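Local coordinates for protein serpin-ZX (Arabidopsis thaliana, PDB 3LE2) that inhibits cysteine and serine proteases, including metacaspase-9, by offering its reactive centre loop for cleavage and covalently trapping the enzyme, which restrains programmed cell death, at residues Phe183-Thr188 with Val335-Thr340; Pro280-Ser285 with Ala331-Asn336; His368-Val373 with Gly386-Pro391. All coordinates share one frame; numbering follows the deposited sequence. Where two conformers were deposited one is given.

Contact 1. Residues Phe183-Thr188 with Val335-Thr340; sequences FDESLT and VNEEGT
E337 turns its carboxylate toward T188 while its main chain pairs with F183, and nearly the whole contact hangs on this one buried residue. The two side chains come from opposite directions: T188 OG1 donates to E337 OE2 at 2.7 Å, and OE2 receives it on its anti lone pair, the one facing away from OE1. A bend at chi2 (87°) swings the E337 carboxylate out of line with the first part of the chain. E185 lies crosswise to it at about a right angle, with E185 CG 3.8 Å from E337 OE2. The two carboxylates stay separate, E185 OE1 and E337 OE1 being 4.7 Å apart; this neighbourhood of like charge could raise the proton affinity of either, whereas K281, a weak and distant ion-pair partner of E337, might act the other way. The segment 335-340 runs from the end of strand 326-335 into the proximal hinge of the reactive centre loop, beside the serpin breach region. Here the backbone bond from F183 N to E337 O is 3.0 Å long and close to straight at 163°, lying on a lone pair in the carbonyl plane. The same oxygen sits at the edge of the F183 ring, while F183 CB packs 3.9 Å from E337 CG. W179 meets the F183 ring edge-to-face and donates its indole NE1 to N336 O. Next to E337, N336 forms an Asx turn, its OD1 accepting from E338 N at 3.0 Å.

Contact 2. Residues Pro280-Ser285 with Ala331-Asn336; sequences PKFKFS and ACIEVN
F282 and F284 bond through their backbones to V335 and I333, joining strand 326-335 to the antiparallel edge strand 277-289 of serpin sheet A; the cleaved reactive centre loop enters between 167-176 and 326-335. The short axes run 4.7 Å apart and 175° from parallel. Both phenylalanines make hydrogen-bonded pairs, each through two reciprocal bonds: V335 N to F282 O and I333 N to F284 O are both 2.8 Å, whereas F282 N to V335 O is the longer return bond at 3.3 Å. The apolar contacts lie on the face carrying these four residues. V335 CB sits over one face of the F282 ring, offset toward its rim, a CH-pi contact; I333 CG2 covers a face of the F284 ring likewise. F370 and L372 pack against F282 from beyond the strands, and I34 lies against F284 and I333. The opposite face is polar. K283 and E334 extend side by side in the same direction, CG anti to N in both, but K283 NZ remains 4.2 Å from E334 OE2, beyond a salt bridge. S285 and C332 form a non-hydrogen-bonded pair there, and K281 CE rests 3.7 Å from N336 CB.

Contact 3. Residues His368-Val373 with Gly386-Pro391; sequences HPFLLV and GQVVDP
F370 and V388 face each other across the beta hairpin of strands 370-376 and 382-388, the C-terminal strand pair of the small central sheet B in the serpin fold. Both side chains leave the same side of the hairpin and lie alongside one another, with V388 CB over one face of the F370 ring, 4.0 Å from its centroid and offset toward the rim. With F370 chi1 at 50°, its CG stands between the backbone N and the carbonyl carbon, which carries the ring across toward the neighbouring strand; F370 CZ reaches V388 CB at 3.6 Å. L372 approaches V388 obliquely on this face. P280 and F282 of strand 277-289 press on F370 from outside, and F282 also meets L372 and V388. This is the dense part, filled from both strands. The other face is thinner between the strands, although it too is buried: L371 CD2 lies 3.5 Å from G386 O but 4.1 Å from Q387 CB, and L371 also packs on L249, L253 and I256 of helix 249-258. Q387 sends its amide NE2 to S31 O. Along the backbone the gradient is different: the bonds are short at L372 and G386 and lengthen toward F370 and V388. L372 N to G386 O is 2.8 Å. The return bond from G386 N to L372 O is 2.9 Å. V388 N reaches F370 O at 3.1 Å, but F370 N to V388 O is weak. Beyond it the strands end in a loose apolar touch of P369 CB on V389 CG1 at 4.0 Å.

Contacts 1 and 2 run on from one another: V335 and N336 belong to both, and their centres lie about 14 Å apart. Contact 2 lies in sheet A; contact 1 is where its strand 326-335 passes into the reactive centre loop. K281 spans the two, its CE 3.5 Å from E337 OE1. Contact 3 backs onto contact 2, with centres about 10 Å apart; P280 CG lies 3.6 Å from F370 CE1 and F282 CZ 3.7 Å from V388 CG2, so sheet A and the hairpin pack directly. P391, in the segment following the hairpin, touches K281 O. Contacts 1 and 3 do not touch, their nearest atoms being about 6 Å apart. All three lie away from the reactive bond R353-G354.

Contact 1. Residues Phe183-Thr188 with Val335-Thr340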
ATOM      1  N   PHE A 183      -9.775   3.499  21.103  1.00 33.18           N
ATOM      2  CA  PHE A 183      -9.006   4.210  22.116  1.00 42.30           C
ATOM      3  C   PHE A 183      -9.958   5.186  22.781  1.00 43.03           C
ATOM      4  O   PHE A 183     -10.894   5.659  22.145  1.00 37.59           O
ATOM      5  CB  PHE A 183      -7.866   5.001  21.483  1.00 39.49           C
ATOM      6  CG  PHE A 183      -6.830   4.151  20.833  1.00 42.53           C
ATOM      7  CD1 PHE A 183      -5.621   3.916  21.460  1.00 49.31           C
ATOM      8  CD2 PHE A 183      -7.063   3.581  19.591  1.00 34.60           C
ATOM      9  CE1 PHE A 183      -4.661   3.128  20.861  1.00 41.69           C
ATOM     10  CE2 PHE A 183      -6.113   2.800  18.986  1.00 40.11           C
ATOM     11  CZ  PHE A 183      -4.907   2.569  19.618  1.00 39.23           C
ATOM     12  N   ASP A 184      -9.721   5.486  24.054  1.00 48.75           N
ATOM     13  CA  ASP A 184     -10.528   6.477  24.757  1.00 47.69           C
ATOM     14  C   ASP A 184     -10.030   7.870  24.392  1.00 47.52           C
ATOM     15  O   ASP A 184      -8.944   8.291  24.808  1.00 51.52           O
ATOM     16  CB  ASP A 184     -10.473   6.259  26.276  1.00 48.66           C
ATOM     17  CG  ASP A 184     -11.511   7.092  27.024  1.00 59.03           C
ATOM     18  OD1 ASP A 184     -11.847   8.207  26.563  1.00 55.90           O
ATOM     19  OD2 ASP A 184     -11.989   6.631  28.079  1.00 58.86           O
ATOM     20  N   GLU A 185     -10.822   8.577  23.599  1.00 45.11           N
ATOM     21  CA  GLU A 185     -10.431   9.896  23.123  1.00 45.82           C
ATOM     22  C   GLU A 185     -10.192  10.873  24.276  1.00 46.25           C
ATOM     23  O   GLU A 185      -9.443  11.840  24.135  1.00 45.99           O
ATOM     24  CB  GLU A 185     -11.482  10.437  22.159  1.00 39.34           C
ATOM     25  CG  GLU A 185     -11.163  11.809  21.633  1.00 59.82           C
ATOM     26  CD  GLU A 185     -12.259  12.347  20.746  1.00 78.20           C
ATOM     27  OE1 GLU A 185     -13.059  11.531  20.233  1.00 70.90           O
ATOM     28  OE2 GLU A 185     -12.321  13.584  20.565  1.00 86.04           O
ATOM     29  N   SER A 186     -10.814  10.612  25.422  1.00 44.94           N
ATOM     30  CA  SER A 186     -10.587  11.444  26.602  1.00 56.04           C
ATOM     31  C   SER A 186      -9.135  11.365  27.055  1.00 51.86           C
ATOM     32  O   SER A 186      -8.655  12.259  27.758  1.00 49.79           O
ATOM     33  CB  SER A 186     -11.498  11.020  27.756  1.00 55.07           C
ATOM     34  OG  SER A 186     -12.665  10.377  27.280  1.00 67.11           O
ATOM     35  N   LEU A 187      -8.451  10.289  26.655  1.00 44.90           N
ATOM     36  CA  LEU A 187      -7.080  10.016  27.091  1.00 40.42           C
ATOM     37  C   LEU A 187      -6.013  10.591  26.163  1.00 43.29           C
ATOM     38  O   LEU A 187      -4.852  10.735  26.545  1.00 42.96           O
ATOM     39  CB  LEU A 187      -6.855   8.513  27.245  1.00 49.25           C
ATOM     40  CG  LEU A 187      -7.646   7.831  28.361  1.00 50.17           C
ATOM     41  CD1 LEU A 187      -7.322   6.339  28.440  1.00 41.39           C
ATOM     42  CD2 LEU A 187      -7.346   8.516  29.680  1.00 45.26           C
ATOM     43  N   THR A 188      -6.405  10.907  24.941  1.00 42.83           N
ATOM     44  CA  THR A 188      -5.490  11.537  24.005  1.00 41.22           C
ATOM     45  C   THR A 188      -4.949  12.835  24.605  1.00 45.82           C
ATOM     46  O   THR A 188      -5.714  13.651  25.112  1.00 48.26           O
ATOM     47  CB  THR A 188      -6.192  11.835  22.683  1.00 44.17           C
ATOM     48  OG1 THR A 188      -6.771  10.628  22.175  1.00 36.78           O
ATOM     49  CG2 THR A 188      -5.211  12.420  21.670  1.00 34.89           C
ATOM     50  N   VAL A 335      -5.034   7.500  11.080  1.00 31.15           N
ATOM     51  CA  VAL A 335      -5.062   6.840  12.372  1.00 31.29           C
ATOM     52  C   VAL A 335      -5.705   7.750  13.420  1.00 35.15           C
ATOM     53  O   VAL A 335      -5.209   8.843  13.701  1.00 30.05           O
ATOM     54  CB  VAL A 335      -3.643   6.417  12.821  1.00 36.64           C
ATOM     55  CG1 VAL A 335      -3.624   6.092  14.301  1.00 30.64           C
ATOM     56  CG2 VAL A 335      -3.163   5.232  12.002  1.00 34.87           C
ATOM     57  N   ASN A 336      -6.824   7.294  13.982  1.00 30.24           N
ATOM     58  CA  ASN A 336      -7.464   7.998  15.091  1.00 35.37           C
ATOM     59  C   ASN A 336      -8.025   7.010  16.126  1.00 39.34           C
ATOM     60  O   ASN A 336      -7.671   5.816  16.117  1.00 37.28           O
ATOM     61  CB  ASN A 336      -8.527   8.997  14.585  1.00 29.78           C
ATOM     62  CG  ASN A 336      -9.668   8.319  13.844  1.00 37.81           C
ATOM     63  OD1 ASN A 336     -10.090   7.225  14.203  1.00 39.67           O
ATOM     64  ND2 ASN A 336     -10.180   8.974  12.810  1.00 39.17           N
ATOM     65  N   GLU A 337      -8.893   7.497  17.007  1.00 37.26           N
ATOM     66  CA  GLU A 337      -9.377   6.693  18.139  1.00 39.73           C
ATOM     67  C   GLU A 337     -10.490   5.714  17.810  1.00 37.44           C
ATOM     68  O   GLU A 337     -10.735   4.784  18.571  1.00 37.85           O
ATOM     69  CB  GLU A 337      -9.892   7.596  19.274  1.00 36.46           C
ATOM     70  CG  GLU A 337      -8.842   8.469  19.937  1.00 36.38           C
ATOM     71  CD  GLU A 337      -8.646   9.786  19.218  1.00 42.67           C
ATOM     72  OE1 GLU A 337      -9.153   9.934  18.085  1.00 35.06           O
ATOM     73  OE2 GLU A 337      -7.980  10.667  19.794  1.00 38.67           O
ATOM     74  N   GLU A 338     -11.152   5.921  16.678  0.56 35.57           N
ATOM     75  CA  GLU A 338     -12.409   5.238  16.371  0.56 39.47           C
ATOM     76  C   GLU A 338     -12.339   3.704  16.342  0.56 40.09           C
ATOM     77  O   GLU A 338     -11.635   3.109  15.517  0.56 38.37           O
ATOM     78  CB  GLU A 338     -13.000   5.789  15.066  0.56 38.40           C
ATOM     79  CG  GLU A 338     -13.052   7.310  15.038  0.56 39.43           C
ATOM     80  CD  GLU A 338     -13.747   7.857  13.812  0.56 40.02           C
ATOM     81  OE1 GLU A 338     -13.081   8.030  12.769  0.56 45.48           O
ATOM     82  OE2 GLU A 338     -14.961   8.122  13.899  0.56 42.25           O
ATOM     83  N   GLY A 339     -13.092   3.079  17.248  1.00 44.97           N
ATOM     84  CA  GLY A 339     -13.146   1.628  17.363  1.00 42.27           C
ATOM     85  C   GLY A 339     -14.593   1.155  17.425  1.00 41.92           C
ATOM     86  O   GLY A 339     -15.519   1.967  17.491  1.00 40.04           O
ATOM     87  N   THR A 340     -14.799  -0.157  17.394  1.00 37.04           N
ATOM     88  CA  THR A 340     -16.154  -0.703  17.401  1.00 44.09           C
ATOM     89  C   THR A 340     -16.944  -0.363  18.674  1.00 50.47           C
ATOM     90  O   THR A 340     -16.393  -0.351  19.782  1.00 43.76           O
ATOM     91  CB  THR A 340     -16.154  -2.217  17.204  1.00 40.67           C
ATOM     92  OG1 THR A 340     -17.501  -2.670  17.056  1.00 48.74           O
ATOM     93  CG2 THR A 340     -15.516  -2.915  18.406  1.00 42.83           C
TER

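Contact 2. Residues Pro280-Ser285 with Ala331-Asn336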
ATOM      1  N   PRO A 280       0.882   8.282  18.032  1.00 25.93           N
ATOM      2  CA  PRO A 280       0.448   9.571  17.478  1.00 26.97           C
ATOM      3  C   PRO A 280      -0.702   9.407  16.505  1.00 30.26           C
ATOM      4  O   PRO A 280      -0.709   8.444  15.728  1.00 30.50           O
ATOM      5  CB  PRO A 280       1.684  10.051  16.715  1.00 34.12           C
ATOM      6  CG  PRO A 280       2.409   8.793  16.350  1.00 30.66           C
ATOM      7  CD  PRO A 280       2.226   7.906  17.558  1.00 23.84           C
ATOM      8  N   LYS A 281      -1.663  10.328  16.539  1.00 29.50           N
ATOM      9  CA  LYS A 281      -2.664  10.383  15.479  1.00 29.12           C
ATOM     10  C   LYS A 281      -1.949  10.853  14.228  1.00 27.93           C
ATOM     11  O   LYS A 281      -0.928  11.538  14.325  1.00 31.96           O
ATOM     12  CB  LYS A 281      -3.773  11.384  15.823  1.00 33.26           C
ATOM     13  CG  LYS A 281      -4.617  10.998  17.019  1.00 39.79           C
ATOM     14  CD  LYS A 281      -5.743  11.990  17.267  1.00 35.34           C
ATOM     15  CE  LYS A 281      -6.887  11.822  16.268  1.00 38.17           C
ATOM     16  NZ  LYS A 281      -7.893  12.918  16.409  1.00 39.94           N
ATOM     17  N   PHE A 282      -2.471  10.499  13.059  1.00 30.51           N
ATOM     18  CA  PHE A 282      -2.024  11.117  11.807  1.00 28.85           C
ATOM     19  C   PHE A 282      -3.039  10.894  10.688  1.00 30.12           C
ATOM     20  O   PHE A 282      -3.842   9.972  10.740  1.00 27.81           O
ATOM     21  CB  PHE A 282      -0.641  10.604  11.388  1.00 26.96           C
ATOM     22  CG  PHE A 282      -0.543   9.106  11.337  1.00 31.01           C
ATOM     23  CD1 PHE A 282      -0.218   8.373  12.482  1.00 34.72           C
ATOM     24  CD2 PHE A 282      -0.771   8.422  10.153  1.00 33.43           C
ATOM     25  CE1 PHE A 282      -0.117   6.972  12.437  1.00 24.63           C
ATOM     26  CE2 PHE A 282      -0.670   7.020  10.102  1.00 30.28           C
ATOM     27  CZ  PHE A 282      -0.341   6.308  11.243  1.00 30.60           C
ATOM     28  N   LYS A 283      -3.005  11.756   9.682  1.00 32.95           N
ATOM     29  CA  LYS A 283      -3.913  11.636   8.551  1.00 36.42           C
ATOM     30  C   LYS A 283      -3.260  12.289   7.353  1.00 38.78           C
ATOM     31  O   LYS A 283      -2.945  13.475   7.392  1.00 32.07           O
ATOM     32  CB  LYS A 283      -5.245  12.335   8.840  1.00 35.66           C
ATOM     33  CG  LYS A 283      -6.277  12.168   7.736  1.00 38.20           C
ATOM     34  CD  LYS A 283      -7.555  12.970   8.013  1.00 29.81           C
ATOM     35  CE  LYS A 283      -8.694  12.516   7.102  1.00 45.31           C
ATOM     36  NZ  LYS A 283      -9.987  13.237   7.362  1.00 50.06           N
ATOM     37  N   PHE A 284      -3.041  11.515   6.292  1.00 28.42           N
ATOM     38  CA  PHE A 284      -2.444  12.078   5.096  1.00 25.99           C
ATOM     39  C   PHE A 284      -2.668  11.237   3.849  1.00 32.34           C
ATOM     40  O   PHE A 284      -3.023  10.060   3.926  1.00 40.25           O
ATOM     41  CB  PHE A 284      -0.949  12.340   5.300  1.00 25.57           C
ATOM     42  CG  PHE A 284      -0.136  11.095   5.521  1.00 35.48           C
ATOM     43  CD1 PHE A 284       0.071  10.606   6.803  1.00 26.54           C
ATOM     44  CD2 PHE A 284       0.429  10.415   4.445  1.00 29.57           C
ATOM     45  CE1 PHE A 284       0.837   9.454   7.010  1.00 38.12           C
ATOM     46  CE2 PHE A 284       1.182   9.260   4.642  1.00 29.24           C
ATOM     47  CZ  PHE A 284       1.397   8.783   5.925  1.00 27.32           C
ATOM     48  N   SER A 285      -2.465  11.858   2.694  1.00 25.87           N
ATOM     49  CA  SER A 285      -2.512  11.142   1.440  1.00 30.72           C
ATOM     50  C   SER A 285      -1.139  11.254   0.783  1.00 34.10           C
ATOM     51  O   SER A 285      -0.302  12.061   1.187  1.00 25.61           O
ATOM     52  CB  SER A 285      -3.591  11.722   0.530  1.00 33.98           C
ATOM     53  OG  SER A 285      -3.202  13.005   0.068  1.00 36.08           O
ATOM     54  N   ALA A 331      -2.776   7.047  -2.694  1.00 21.11           N
ATOM     55  CA  ALA A 331      -3.214   6.336  -1.523  1.00 25.56           C
ATOM     56  C   ALA A 331      -3.402   7.340  -0.394  1.00 31.65           C
ATOM     57  O   ALA A 331      -2.818   8.424  -0.412  1.00 28.88           O
ATOM     58  CB  ALA A 331      -2.159   5.317  -1.138  1.00 27.50           C
ATOM     59  N   CYS A 332      -4.212   6.989   0.595  0.60 30.79           N
ATOM     60  CA  CYS A 332      -4.312   7.820   1.794  0.60 36.47           C
ATOM     61  C   CYS A 332      -4.462   6.930   3.024  0.60 33.71           C
ATOM     62  O   CYS A 332      -4.881   5.779   2.920  0.60 34.68           O
ATOM     63  CB  CYS A 332      -5.493   8.784   1.700  0.60 33.50           C
ATOM     64  SG  CYS A 332      -7.051   7.916   1.719  0.60 34.74           S
ATOM     65  N   ILE A 333      -4.114   7.470   4.185  1.00 28.61           N
ATOM     66  CA  ILE A 333      -4.146   6.707   5.422  1.00 31.80           C
ATOM     67  C   ILE A 333      -4.560   7.617   6.557  1.00 32.61           C
ATOM     68  O   ILE A 333      -4.415   8.842   6.483  1.00 28.44           O
ATOM     69  CB  ILE A 333      -2.796   6.016   5.737  1.00 28.41           C
ATOM     70  CG1 ILE A 333      -2.973   4.974   6.849  1.00 28.75           C
ATOM     71  CG2 ILE A 333      -1.731   7.042   6.105  1.00 25.47           C
ATOM     72  CD1 ILE A 333      -3.899   3.815   6.483  1.00 29.71           C
ATOM     73  N   GLU A 334      -5.115   7.016   7.597  1.00 33.85           N
ATOM     74  CA  GLU A 334      -5.539   7.779   8.754  1.00 34.73           C
ATOM     75  C   GLU A 334      -5.513   6.917   9.992  1.00 35.11           C
ATOM     76  O   GLU A 334      -5.915   5.750   9.961  1.00 37.20           O
ATOM     77  CB  GLU A 334      -6.943   8.322   8.550  1.00 34.29           C
ATOM     78  CG  GLU A 334      -7.546   8.864   9.821  1.00 37.76           C
ATOM     79  CD  GLU A 334      -8.899   9.503   9.589  1.00 48.51           C
ATOM     80  OE1 GLU A 334      -9.595   9.110   8.624  1.00 54.01           O
ATOM     81  OE2 GLU A 334      -9.264  10.402  10.378  1.00 55.91           O
ATOM     82  N   VAL A 335      -5.034   7.500  11.080  1.00 31.15           N
ATOM     83  CA  VAL A 335      -5.062   6.840  12.372  1.00 31.29           C
ATOM     84  C   VAL A 335      -5.705   7.750  13.420  1.00 35.15           C
ATOM     85  O   VAL A 335      -5.209   8.843  13.701  1.00 30.05           O
ATOM     86  CB  VAL A 335      -3.643   6.417  12.821  1.00 36.64           C
ATOM     87  CG1 VAL A 335      -3.624   6.092  14.301  1.00 30.64           C
ATOM     88  CG2 VAL A 335      -3.163   5.232  12.002  1.00 34.87           C
ATOM     89  N   ASN A 336      -6.824   7.294  13.982  1.00 30.24           N
ATOM     90  CA  ASN A 336      -7.464   7.998  15.091  1.00 35.37           C
ATOM     91  C   ASN A 336      -8.025   7.010  16.126  1.00 39.34           C
ATOM     92  O   ASN A 336      -7.671   5.816  16.117  1.00 37.28           O
ATOM     93  CB  ASN A 336      -8.527   8.997  14.585  1.00 29.78           C
ATOM     94  CG  ASN A 336      -9.668   8.319  13.844  1.00 37.81           C
ATOM     95  OD1 ASN A 336     -10.090   7.225  14.203  1.00 39.67           O
ATOM     96  ND2 ASN A 336     -10.180   8.974  12.810  1.00 39.17           N
TER

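Contact 3. Residues His368-Val373 with Gly386-Pro391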
ATOM      1  N   HIS A 368       8.658   8.937  17.734  1.00 32.86           N
ATOM      2  CA  HIS A 368       9.646   9.175  16.693  1.00 29.87           C
ATOM      3  C   HIS A 368       9.273   8.329  15.480  1.00 30.35           C
ATOM      4  O   HIS A 368       8.364   7.512  15.568  1.00 28.25           O
ATOM      5  CB  HIS A 368      11.058   8.879  17.197  1.00 29.64           C
ATOM      6  CG  HIS A 368      11.204   7.532  17.829  1.00 34.50           C
ATOM      7  ND1 HIS A 368      10.732   7.248  19.094  1.00 35.22           N
ATOM      8  CD2 HIS A 368      11.782   6.391  17.378  1.00 35.34           C
ATOM      9  CE1 HIS A 368      11.004   5.990  19.394  1.00 25.16           C
ATOM     10  NE2 HIS A 368      11.643   5.448  18.370  1.00 29.60           N
ATOM     11  N   PRO A 369       9.939   8.553  14.333  1.00 30.97           N
ATOM     12  CA  PRO A 369       9.537   7.895  13.080  1.00 31.62           C
ATOM     13  C   PRO A 369       9.514   6.368  13.102  1.00 29.41           C
ATOM     14  O   PRO A 369      10.419   5.715  13.615  1.00 29.41           O
ATOM     15  CB  PRO A 369      10.566   8.408  12.072  1.00 24.37           C
ATOM     16  CG  PRO A 369      10.895   9.775  12.596  1.00 31.13           C
ATOM     17  CD  PRO A 369      10.946   9.597  14.095  1.00 26.73           C
ATOM     18  N   PHE A 370       8.458   5.820  12.514  1.00 30.95           N
ATOM     19  CA  PHE A 370       8.235   4.389  12.471  1.00 30.51           C
ATOM     20  C   PHE A 370       7.711   4.001  11.099  1.00 32.51           C
ATOM     21  O   PHE A 370       7.233   4.860  10.352  1.00 27.31           O
ATOM     22  CB  PHE A 370       7.246   3.964  13.564  1.00 28.59           C
ATOM     23  CG  PHE A 370       5.966   4.785  13.614  1.00 24.93           C
ATOM     24  CD1 PHE A 370       5.894   5.940  14.381  1.00 24.07           C
ATOM     25  CD2 PHE A 370       4.824   4.364  12.951  1.00 22.34           C
ATOM     26  CE1 PHE A 370       4.712   6.696  14.454  1.00 24.78           C
ATOM     27  CE2 PHE A 370       3.635   5.111  13.018  1.00 25.19           C
ATOM     28  CZ  PHE A 370       3.581   6.278  13.777  1.00 23.14           C
ATOM     29  N   LEU A 371       7.828   2.718  10.762  1.00 25.75           N
ATOM     30  CA  LEU A 371       7.245   2.208   9.535  1.00 23.53           C
ATOM     31  C   LEU A 371       5.840   1.737   9.800  1.00 25.21           C
ATOM     32  O   LEU A 371       5.469   1.463  10.939  1.00 24.64           O
ATOM     33  CB  LEU A 371       8.044   1.036   8.970  1.00 21.13           C
ATOM     34  CG  LEU A 371       9.359   1.380   8.287  1.00 40.81           C
ATOM     35  CD1 LEU A 371      10.076   0.106   7.889  1.00 35.89           C
ATOM     36  CD2 LEU A 371       9.102   2.284   7.072  1.00 30.66           C
ATOM     37  N   LEU A 372       5.056   1.663   8.727  0.59 26.46           N
ATOM     38  CA  LEU A 372       3.669   1.227   8.773  0.59 26.55           C
ATOM     39  C   LEU A 372       3.447   0.167   7.718  0.59 24.89           C
ATOM     40  O   LEU A 372       3.941   0.289   6.595  0.59 25.16           O
ATOM     41  CB  LEU A 372       2.729   2.390   8.443  0.59 29.61           C
ATOM     42  CG  LEU A 372       2.517   3.512   9.450  0.59 32.27           C
ATOM     43  CD1 LEU A 372       1.508   4.498   8.876  0.59 25.84           C
ATOM     44  CD2 LEU A 372       2.039   2.937  10.766  0.59 24.51           C
ATOM     45  N   VAL A 373       2.675  -0.857   8.070  1.00 23.79           N
ATOM     46  CA  VAL A 373       2.266  -1.879   7.109  1.00 23.95           C
ATOM     47  C   VAL A 373       0.812  -2.305   7.381  1.00 26.35           C
ATOM     48  O   VAL A 373       0.440  -2.583   8.518  1.00 24.73           O
ATOM     49  CB  VAL A 373       3.207  -3.119   7.142  1.00 28.82           C
ATOM     50  CG1 VAL A 373       2.701  -4.215   6.210  1.00 23.95           C
ATOM     51  CG2 VAL A 373       4.636  -2.720   6.775  1.00 23.96           C
ATOM     52  N   GLY A 386       4.103   2.299   4.522  1.00 28.08           N
ATOM     53  CA  GLY A 386       4.305   3.727   4.695  1.00 25.21           C
ATOM     54  C   GLY A 386       5.304   4.061   5.786  1.00 29.19           C
ATOM     55  O   GLY A 386       5.789   3.185   6.512  1.00 25.87           O
ATOM     56  N   GLN A 387       5.615   5.340   5.898  1.00 23.65           N
ATOM     57  CA  GLN A 387       6.425   5.825   6.997  1.00 23.53           C
ATOM     58  C   GLN A 387       5.776   7.082   7.541  1.00 31.03           C
ATOM     59  O   GLN A 387       5.320   7.928   6.772  1.00 30.14           O
ATOM     60  CB  GLN A 387       7.846   6.122   6.536  1.00 22.89           C
ATOM     61  CG  GLN A 387       8.038   7.393   5.711  1.00 23.14           C
ATOM     62  CD  GLN A 387       9.512   7.706   5.543  1.00 32.75           C
ATOM     63  OE1 GLN A 387      10.365   6.876   5.872  1.00 26.53           O
ATOM     64  NE2 GLN A 387       9.827   8.909   5.051  1.00 30.39           N
ATOM     65  N   VAL A 388       5.715   7.181   8.865  1.00 31.98           N
ATOM     66  CA  VAL A 388       5.254   8.384   9.547  1.00 27.20           C
ATOM     67  C   VAL A 388       6.488   9.061  10.115  1.00 29.19           C
ATOM     68  O   VAL A 388       7.098   8.563  11.068  1.00 28.54           O
ATOM     69  CB  VAL A 388       4.256   8.046  10.685  1.00 28.33           C
ATOM     70  CG1 VAL A 388       3.768   9.306  11.372  1.00 25.05           C
ATOM     71  CG2 VAL A 388       3.071   7.271  10.134  1.00 28.00           C
ATOM     72  N   VAL A 389       6.893  10.163   9.489  1.00 35.35           N
ATOM     73  CA  VAL A 389       8.064  10.915   9.942  1.00 30.94           C
ATOM     74  C   VAL A 389       7.650  12.244  10.546  1.00 26.17           C
ATOM     75  O   VAL A 389       8.447  12.901  11.205  1.00 37.95           O
ATOM     76  CB  VAL A 389       9.100  11.144   8.810  1.00 29.35           C
ATOM     77  CG1 VAL A 389       9.757   9.818   8.400  1.00 24.77           C
ATOM     78  CG2 VAL A 389       8.456  11.839   7.608  1.00 22.46           C
ATOM     79  N   ASP A 390       6.399  12.630  10.329  1.00 29.47           N
ATOM     80  CA  ASP A 390       5.860  13.865  10.890  1.00 27.25           C
ATOM     81  C   ASP A 390       4.340  13.782  10.966  1.00 28.43           C
ATOM     82  O   ASP A 390       3.661  13.986   9.966  1.00 30.03           O
ATOM     83  CB  ASP A 390       6.283  15.065  10.038  1.00 30.03           C
ATOM     84  CG  ASP A 390       5.564  16.347  10.425  1.00 37.35           C
ATOM     85  OD1 ASP A 390       4.790  16.355  11.412  1.00 37.63           O
ATOM     86  OD2 ASP A 390       5.772  17.352   9.725  1.00 42.43           O
ATOM     87  N   PRO A 391       3.808  13.498  12.167  1.00 27.62           N
ATOM     88  CA  PRO A 391       2.382  13.285  12.431  1.00 26.35           C
ATOM     89  C   PRO A 391       1.557  14.536  12.180  1.00 33.03           C
ATOM     90  O   PRO A 391       0.340  14.428  12.032  1.00 31.02           O
ATOM     91  CB  PRO A 391       2.333  13.002  13.930  1.00 28.71           C
ATOM     92  CG  PRO A 391       3.730  12.903  14.384  1.00 39.19           C
ATOM     93  CD  PRO A 391       4.590  13.590  13.406  1.00 26.19           C
TER